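Local atomic coordinates of iron transport multicopper oxidase FET3 (Saccharomyces cerevisiae, PDB entry 1ZPU), a protein that oxidises ferrous to ferric iron with the help of four copper ions, reducing dioxygen to water, for high-affinity iron uptake into the yeast cell. Residues L297-L302 / M434-L439; H316-D321 / V380-N385; Q402-D407 / N446-F451. All coordinates share one frame; numbering follows the deposited sequence.

Interaction 1: residues L297-L302 / M434-L439; sequences LDDFYL and MRRDTL. With NAG (2-acetamido-2-deoxy-beta-D-glucopyranose), chain I; NAG (2-acetamido-2-deoxy-beta-D-glucopyranose), chain B.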
# COMPACT_ATOMS: atom_id res chain seq x y z
N LEU A 297 14.32 -4.69 -13.30
CA LEU A 297 14.58 -3.26 -13.12
C LEU A 297 14.65 -2.84 -11.65
O LEU A 297 13.75 -3.12 -10.87
CB LEU A 297 13.48 -2.46 -13.81
CG LEU A 297 13.48 -0.94 -13.63
CD1 LEU A 297 14.58 -0.33 -14.48
CD2 LEU A 297 12.12 -0.42 -14.01
N ASP A 298 15.73 -2.16 -11.28
CA ASP A 298 15.83 -1.53 -9.96
C ASP A 298 15.24 -0.13 -10.06
O ASP A 298 15.85 0.79 -10.62
CB ASP A 298 17.27 -1.49 -9.43
CG ASP A 298 17.36 -1.01 -7.99
OD1 ASP A 298 16.36 -0.45 -7.47
OD2 ASP A 298 18.43 -1.18 -7.36
N ASP A 299 14.04 0.03 -9.51
CA ASP A 299 13.28 1.26 -9.60
C ASP A 299 14.00 2.46 -8.99
O ASP A 299 13.62 3.60 -9.25
CB ASP A 299 11.90 1.09 -8.98
CG ASP A 299 11.95 0.59 -7.54
OD1 ASP A 299 12.77 -0.32 -7.26
OD2 ASP A 299 11.18 1.09 -6.70
N PHE A 300 15.04 2.21 -8.19
CA PHE A 300 15.84 3.28 -7.59
C PHE A 300 16.44 4.21 -8.66
O PHE A 300 16.62 5.41 -8.42
CB PHE A 300 16.93 2.69 -6.69
CG PHE A 300 17.84 3.72 -6.05
CD1 PHE A 300 17.58 4.19 -4.77
CD2 PHE A 300 18.96 4.21 -6.73
CE1 PHE A 300 18.41 5.15 -4.17
CE2 PHE A 300 19.77 5.17 -6.15
CZ PHE A 300 19.50 5.64 -4.86
N TYR A 301 16.75 3.67 -9.84
CA TYR A 301 17.41 4.43 -10.89
C TYR A 301 16.45 5.06 -11.91
O TYR A 301 16.88 5.71 -12.86
CB TYR A 301 18.45 3.56 -11.59
CG TYR A 301 19.60 3.16 -10.69
CD1 TYR A 301 19.64 1.90 -10.09
CD2 TYR A 301 20.65 4.04 -10.43
CE1 TYR A 301 20.69 1.52 -9.26
CE2 TYR A 301 21.69 3.68 -9.60
CZ TYR A 301 21.71 2.42 -9.02
OH TYR A 301 22.75 2.07 -8.19
N LEU A 302 15.14 4.87 -11.69
CA LEU A 302 14.12 5.53 -12.51
C LEU A 302 14.22 7.07 -12.41
O LEU A 302 14.66 7.62 -11.39
CB LEU A 302 12.73 5.04 -12.13
CG LEU A 302 12.08 3.97 -13.01
CD1 LEU A 302 13.07 3.17 -13.86
CD2 LEU A 302 11.23 3.05 -12.14
N MET A 434 14.58 9.38 -7.48
CA MET A 434 13.32 8.77 -7.86
C MET A 434 12.27 9.15 -6.82
O MET A 434 12.61 9.47 -5.68
CB MET A 434 13.51 7.26 -7.96
CG MET A 434 12.25 6.46 -8.11
SD MET A 434 11.56 5.96 -6.52
CE MET A 434 12.42 4.44 -6.16
N ARG A 435 11.00 9.14 -7.22
CA ARG A 435 9.89 9.43 -6.33
C ARG A 435 8.78 8.38 -6.47
O ARG A 435 8.43 7.99 -7.60
CB ARG A 435 9.33 10.81 -6.62
CG ARG A 435 9.83 11.90 -5.70
CD ARG A 435 10.20 13.15 -6.48
NE ARG A 435 9.15 13.59 -7.39
CZ ARG A 435 9.40 14.12 -8.59
NH1 ARG A 435 10.65 14.26 -9.00
NH2 ARG A 435 8.40 14.50 -9.37
N ARG A 436 8.23 7.94 -5.34
CA ARG A 436 7.08 7.04 -5.32
C ARG A 436 6.45 7.01 -3.93
O ARG A 436 6.90 7.74 -3.04
CB ARG A 436 7.47 5.64 -5.79
CG ARG A 436 8.49 4.86 -4.93
CD ARG A 436 8.87 3.54 -5.60
NE ARG A 436 7.70 2.96 -6.25
CZ ARG A 436 7.72 1.98 -7.15
NH1 ARG A 436 8.86 1.45 -7.54
NH2 ARG A 436 6.58 1.54 -7.66
N ASP A 437 5.41 6.19 -3.75
CA ASP A 437 4.73 6.13 -2.46
C ASP A 437 4.97 4.82 -1.72
O ASP A 437 4.60 4.68 -0.55
CB ASP A 437 3.23 6.46 -2.59
CG ASP A 437 2.47 5.46 -3.44
OD1 ASP A 437 1.75 5.94 -4.35
OD2 ASP A 437 2.58 4.23 -3.20
N THR A 438 5.59 3.86 -2.39
CA THR A 438 5.79 2.56 -1.79
C THR A 438 7.15 2.03 -2.25
O THR A 438 7.44 2.02 -3.43
CB THR A 438 4.63 1.60 -2.16
OG1 THR A 438 3.37 2.25 -1.88
CG2 THR A 438 4.71 0.28 -1.40
N LEU A 439 7.95 1.61 -1.27
CA LEU A 439 9.35 1.28 -1.48
C LEU A 439 9.74 0.13 -0.56
O LEU A 439 9.37 0.14 0.59
CB LEU A 439 10.22 2.50 -1.14
CG LEU A 439 11.74 2.39 -1.27
CD1 LEU A 439 12.20 2.63 -2.71
CD2 LEU A 439 12.43 3.34 -0.30
C1 NAG I . 17.26 2.54 -16.58
C2 NAG I . 17.74 3.94 -16.22
C3 NAG I . 19.25 3.98 -15.92
C4 NAG I . 19.88 2.73 -15.28
C5 NAG I . 19.03 1.46 -15.44
C6 NAG I . 19.22 0.48 -14.29
C7 NAG I . 16.38 5.75 -17.30
C8 NAG I . 15.33 5.75 -16.21
N2 NAG I . 17.39 4.86 -17.29
O3 NAG I . 19.55 5.06 -15.07
O4 NAG I . 21.17 2.60 -15.88
O5 NAG I . 17.65 1.75 -15.48
O6 NAG I . 18.08 -0.34 -14.14
O7 NAG I . 16.30 6.59 -18.20
C1 NAG B . 22.28 2.02 -15.12
C2 NAG B . 23.54 2.94 -15.10
C3 NAG B . 23.86 3.49 -13.69
C4 NAG B . 23.79 2.43 -12.57
C5 NAG B . 23.14 1.15 -13.11
C6 NAG B . 22.81 0.11 -12.04
C7 NAG B . 25.30 2.40 -16.85
C8 NAG B . 25.52 1.11 -17.67
N2 NAG B . 24.73 2.25 -15.64
O3 NAG B . 22.97 4.54 -13.35
O4 NAG B . 25.09 2.17 -12.08
O5 NAG B . 21.98 1.53 -13.82
O6 NAG B . 22.55 -1.13 -12.67
O7 NAG B . 25.67 3.51 -17.32
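The 3-10 turn 299-301, in the linker between the second and third cupredoxin domains, meets edge strand 434-436 of the third through Asp299, Met434 and Arg436. Asp299 and Arg436 form a salt bridge. The acid's CG lies between its backbone N and carbonyl carbon (chi1 55°), which brings OD2 to the edge of the guanidinium, near its plane. Arg436 NH1 is modelled 2.5 Å from Asp299 OD2, too short to be read literally. The two planes are 69° apart. The second oxygen of Asp299 pairs with Arg406, while Arg436 NH2 pairs with Asp216.

Met434 bends over the carbonyl of Asp299. Its chain bends at chi2 and chi3, and its CG and CE each lie 3.4 Å from Asp299 O. Leu302 CB packs 4.3 Å from Met434 CG.

An Asx turn shapes the start of the 3-10 segment. Phe300 N donates to Asp298 OD1 at 3.1 Å, approaching from above the carboxylate plane. Past strand 434-436 the chain turns towards the copper cluster. There Asp437 OD2 accepts from Thr438 OG1 and also bonds His62, a type 3 copper ligand, and the Asp437 carbonyl bonds His395 of the type 2 site. Asp437 is thus a second-shell residue.

The other side of the linker faces the glycan on Asn223. The Tyr301 ring lies between Phe300 CD2, 3.8 Å above the centre of one face, and C6 of the second sugar (chain B), 3.8 Å above the other and offset towards the rim. An alanine here would remove the ring and would probably leave that sugar freer to swing and take away one neighbour of the Phe300 ring. Nearer the protein, Leu297 CD1 lies 3.5 Å from O6 of the first sugar (chain I).

Interaction 2: residues H316-D321 / V380-N385; sequences HVITVD and VEIVLN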
# COMPACT_ATOMS: atom_id res chain seq x y z
N HIS A 316 14.21 17.48 10.12
CA HIS A 316 13.66 16.51 11.03
C HIS A 316 14.06 15.13 10.53
O HIS A 316 13.68 14.72 9.43
CB HIS A 316 12.13 16.65 11.02
CG HIS A 316 11.44 15.98 12.16
ND1 HIS A 316 12.05 15.03 12.95
CD2 HIS A 316 10.17 16.09 12.62
CE1 HIS A 316 11.20 14.60 13.87
NE2 HIS A 316 10.05 15.22 13.68
N VAL A 317 14.86 14.41 11.33
CA VAL A 317 15.25 13.03 10.99
C VAL A 317 14.55 12.03 11.90
O VAL A 317 14.66 12.10 13.12
CB VAL A 317 16.78 12.82 11.03
CG1 VAL A 317 17.13 11.38 10.66
CG2 VAL A 317 17.47 13.78 10.09
N ILE A 318 13.81 11.12 11.28
CA ILE A 318 13.19 10.01 11.99
C ILE A 318 13.98 8.72 11.68
O ILE A 318 14.02 8.29 10.53
CB ILE A 318 11.70 9.85 11.57
CG1 ILE A 318 10.94 11.16 11.82
CG2 ILE A 318 11.03 8.69 12.29
CD1 ILE A 318 9.60 11.26 11.14
N THR A 319 14.61 8.13 12.69
CA THR A 319 15.33 6.87 12.51
C THR A 319 14.58 5.72 13.18
O THR A 319 14.35 5.73 14.38
CB THR A 319 16.79 6.94 13.02
OG1 THR A 319 17.49 7.95 12.29
CG2 THR A 319 17.51 5.61 12.82
N VAL A 320 14.17 4.74 12.39
CA VAL A 320 13.46 3.60 12.94
C VAL A 320 14.11 2.28 12.55
O VAL A 320 14.50 2.07 11.40
CB VAL A 320 11.96 3.60 12.54
CG1 VAL A 320 11.25 4.82 13.12
CG2 VAL A 320 11.79 3.57 11.04
N ASP A 321 14.24 1.39 13.54
CA ASP A 321 14.72 0.03 13.30
C ASP A 321 13.52 -0.91 13.24
O ASP A 321 12.60 -0.80 14.06
CB ASP A 321 15.71 -0.42 14.37
CG ASP A 321 17.03 0.37 14.33
OD1 ASP A 321 17.18 1.27 13.46
OD2 ASP A 321 17.91 0.10 15.16
N VAL A 380 11.62 16.55 5.89
CA VAL A 380 11.64 15.36 6.75
C VAL A 380 12.39 14.22 6.08
O VAL A 380 12.24 13.97 4.89
CB VAL A 380 10.20 14.89 7.10
CG1 VAL A 380 10.24 13.68 8.03
CG2 VAL A 380 9.40 16.01 7.73
N GLU A 381 13.21 13.52 6.87
CA GLU A 381 13.93 12.36 6.40
C GLU A 381 13.61 11.17 7.29
O GLU A 381 13.72 11.24 8.52
CB GLU A 381 15.43 12.66 6.39
CG GLU A 381 16.34 11.45 6.29
CD GLU A 381 17.81 11.83 6.16
OE1 GLU A 381 18.20 12.35 5.09
OE2 GLU A 381 18.59 11.60 7.12
N ILE A 382 13.18 10.08 6.66
CA ILE A 382 12.94 8.82 7.36
C ILE A 382 14.10 7.87 7.07
O ILE A 382 14.38 7.54 5.93
CB ILE A 382 11.58 8.18 6.97
CG1 ILE A 382 10.44 9.00 7.55
CG2 ILE A 382 11.47 6.77 7.50
CD1 ILE A 382 9.09 8.71 6.91
N VAL A 383 14.77 7.46 8.12
CA VAL A 383 15.82 6.45 8.03
C VAL A 383 15.25 5.15 8.56
O VAL A 383 14.85 5.06 9.72
CB VAL A 383 17.09 6.85 8.84
CG1 VAL A 383 18.16 5.77 8.71
CG2 VAL A 383 17.62 8.20 8.39
N LEU A 384 15.22 4.14 7.70
CA LEU A 384 14.68 2.86 8.09
C LEU A 384 15.77 1.80 8.03
O LEU A 384 16.36 1.57 6.97
CB LEU A 384 13.47 2.51 7.21
CG LEU A 384 12.67 1.25 7.55
CD1 LEU A 384 11.20 1.52 7.39
CD2 LEU A 384 13.08 0.07 6.72
N ASN A 385 16.03 1.17 9.17
CA ASN A 385 17.02 0.10 9.30
C ASN A 385 16.36 -1.27 9.55
O ASN A 385 15.87 -1.54 10.65
CB ASN A 385 17.98 0.42 10.44
CG ASN A 385 18.68 1.75 10.26
OD1 ASN A 385 19.26 2.02 9.22
ND2 ASN A 385 18.63 2.58 11.30
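His316 begins a parallel pairing with strand 380-385 that runs to Asp321 and Asn385, in one sheet of the third cupredoxin domain's beta-sandwich. The strand axes are 15° apart and approach to 4.6 Å. His316 O accepts from Glu381 N, and the CB of His316 lies beside Val380.

Val317, on the opposite face, stands side by side with Glu381. Its CG1 lies 3.9 Å from Val383 CG2. The Glu381 carboxylate has its main partner in Arg450 of the next strand.

Ile318 bonds the neighbouring strand with both its N and its O: its N donates to Glu381 O and its O accepts from Val383 N at 2.7 Å. Its CD1 packs on Val380 CG1 at 4.0 Å, on the face it shares with Val320 and Leu384.

Thr319 turns CG2 anti to its backbone N, towards the Asn385 amide, while OG1 stays beside Val383 CB. Val320 repeats the backbone pattern with Val383 O and Asn385 N. On the same face the Leu384 side chain is about 6 Å from that of His392, a type 1 copper ligand.

Asp321 closes the run: Asn385 ND2 donates in its own amide plane to Asp321 OD1 at 2.9 Å.

Interaction 3: residues Q402-D407 / N446-F451; sequences QTIQRD and NFVIRF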
# COMPACT_ATOMS: atom_id res chain seq x y z
N GLN A 402 11.07 11.19 -1.98
CA GLN A 402 12.31 10.99 -2.72
C GLN A 402 13.09 9.83 -2.12
O GLN A 402 13.36 9.82 -0.92
CB GLN A 402 13.19 12.26 -2.69
CG GLN A 402 12.51 13.51 -3.20
CD GLN A 402 13.45 14.68 -3.43
OE1 GLN A 402 14.51 14.79 -2.80
NE2 GLN A 402 13.06 15.59 -4.34
N THR A 403 13.45 8.86 -2.95
CA THR A 403 14.27 7.74 -2.52
C THR A 403 15.72 8.08 -2.75
O THR A 403 16.18 8.09 -3.89
CB THR A 403 13.95 6.47 -3.32
OG1 THR A 403 12.54 6.20 -3.26
CG2 THR A 403 14.70 5.28 -2.75
N ILE A 404 16.44 8.37 -1.68
CA ILE A 404 17.83 8.83 -1.82
C ILE A 404 18.89 7.75 -1.51
O ILE A 404 20.03 7.84 -1.98
CB ILE A 404 18.10 10.12 -1.03
CG1 ILE A 404 18.05 9.86 0.47
CG2 ILE A 404 17.09 11.20 -1.41
CD1 ILE A 404 18.75 10.91 1.26
N GLN A 405 18.51 6.75 -0.71
CA GLN A 405 19.32 5.53 -0.53
C GLN A 405 18.44 4.32 -0.28
O GLN A 405 17.47 4.39 0.47
CB GLN A 405 20.36 5.66 0.59
CG GLN A 405 21.06 4.33 0.92
CD GLN A 405 22.36 4.47 1.70
OE1 GLN A 405 23.28 5.18 1.29
NE2 GLN A 405 22.44 3.77 2.82
N ARG A 406 18.80 3.21 -0.91
CA ARG A 406 18.20 1.92 -0.63
C ARG A 406 19.25 0.84 -0.80
O ARG A 406 19.48 0.34 -1.91
CB ARG A 406 17.02 1.66 -1.56
CG ARG A 406 16.35 0.34 -1.26
CD ARG A 406 16.16 -0.44 -2.52
NE ARG A 406 14.75 -0.50 -2.83
CZ ARG A 406 14.23 -0.46 -4.05
NH1 ARG A 406 15.02 -0.34 -5.11
NH2 ARG A 406 12.90 -0.52 -4.18
N ASP A 407 19.89 0.47 0.31
CA ASP A 407 21.08 -0.38 0.28
C ASP A 407 20.80 -1.80 -0.24
O ASP A 407 19.63 -2.22 -0.34
CB ASP A 407 21.73 -0.39 1.68
CG ASP A 407 23.24 -0.61 1.64
OD1 ASP A 407 23.81 -0.85 0.56
OD2 ASP A 407 23.87 -0.54 2.72
N ASN A 446 18.82 -1.24 4.55
CA ASN A 446 18.34 0.07 4.96
C ASN A 446 17.87 0.90 3.79
O ASN A 446 18.21 0.62 2.64
CB ASN A 446 19.42 0.83 5.75
CG ASN A 446 20.73 0.98 4.98
OD1 ASN A 446 20.87 1.84 4.12
ND2 ASN A 446 21.69 0.14 5.30
N PHE A 447 17.06 1.92 4.08
CA PHE A 447 16.77 2.95 3.10
C PHE A 447 16.60 4.31 3.74
O PHE A 447 16.42 4.42 4.96
CB PHE A 447 15.62 2.56 2.15
CG PHE A 447 14.23 2.60 2.76
CD1 PHE A 447 13.35 1.55 2.53
CD2 PHE A 447 13.77 3.70 3.48
CE1 PHE A 447 12.04 1.56 3.04
CE2 PHE A 447 12.48 3.72 4.00
CZ PHE A 447 11.61 2.65 3.77
N VAL A 448 16.69 5.35 2.92
CA VAL A 448 16.50 6.72 3.36
C VAL A 448 15.63 7.44 2.35
O VAL A 448 15.92 7.45 1.15
CB VAL A 448 17.83 7.48 3.55
CG1 VAL A 448 17.58 8.85 4.14
CG2 VAL A 448 18.77 6.72 4.45
N ILE A 449 14.54 8.01 2.85
CA ILE A 449 13.62 8.78 2.02
C ILE A 449 13.49 10.18 2.58
O ILE A 449 13.65 10.39 3.78
CB ILE A 449 12.23 8.12 1.93
CG1 ILE A 449 11.64 7.92 3.33
CG2 ILE A 449 12.32 6.81 1.19
CD1 ILE A 449 10.17 7.52 3.32
N ARG A 450 13.20 11.13 1.69
CA ARG A 450 12.99 12.52 2.07
C ARG A 450 11.77 13.11 1.39
O ARG A 450 11.47 12.78 0.23
CB ARG A 450 14.22 13.37 1.74
CG ARG A 450 15.34 13.21 2.71
CD ARG A 450 16.39 14.24 2.45
NE ARG A 450 17.70 13.72 2.82
CZ ARG A 450 18.85 14.28 2.51
NH1 ARG A 450 18.89 15.41 1.82
NH2 ARG A 450 19.98 13.71 2.90
N PHE A 451 11.07 13.97 2.12
CA PHE A 451 9.90 14.69 1.59
C PHE A 451 9.69 15.98 2.37
O PHE A 451 10.15 16.11 3.49
CB PHE A 451 8.64 13.81 1.63
CG PHE A 451 8.13 13.52 3.02
CD1 PHE A 451 7.07 14.24 3.56
CD2 PHE A 451 8.69 12.50 3.78
CE1 PHE A 451 6.60 13.97 4.83
CE2 PHE A 451 8.22 12.22 5.05
CZ PHE A 451 7.17 12.95 5.57
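Strands 402-406 and 446-451 run antiparallel, their axes 173° apart, with Gln402 and Arg450 exchanging backbone bonds at one end and Asp407 N donating to Asn446 O at the other. Between these ends a classic beta bulge shifts the register by one. Ile404 N and Gln405 N both donate to Val448 O, at 3.0 and 3.3 Å, so one carbonyl holds two donors. Gln405 O takes the return bond from Val448 N.

The bulge sends the Ile404 side chain along the face that carries Val448 and Arg450. Its CG1 lies between the backbone N and the carbonyl carbon (chi1 69°), and CD1 then reaches Val448 CG1 at 3.7 Å. The same methyl sits over one face of the Arg450 guanidinium, 3.4 Å from Arg450 NE, which also pairs with Glu381.

These strands are neighbours in a sheet of the third plastocyanin-like domain. On the other face the Phe447 side chain is about 7 Å from that of His392 at the type 1 copper site. Arg406 CB packs beside Phe447 CB at 4.1 Å, and its guanidinium goes on to Asp298 and Asp299.

The Asn446 side chain links those of Gln405 and Asp407. Gln405 NE2 donates to Asn446 OD1 at 2.8 Å, the two amide planes 44° apart. Asn446 ND2 makes a weak bond to Asp407 OD2, whose stronger partner is Tyr410.

Overall arrangement
All three contacts are largely buried and reach the same sheet of the third cupredoxin domain. Interaction 2 has an exposed border at Val317 and Thr319, while interaction 3 has no exposed touching residue. Both are strand pairings: parallel and regular in interaction 2, antiparallel and bulged in interaction 3. They adjoin through strands 379-386 and 446-452. Interaction 1 lies at the edge strand 434-436, where a linker rather than a strand is held by one salt bridge and by the packing of Met434. It joins interaction 3 through Asp298-Arg406 and the pairing of Met434 with Thr403. Interactions 2 and 3 come near His392 of the type 1 site. Interaction 1 instead reaches ligands of the type 2 and type 3 sites through Asp437, and touches a surface glycan.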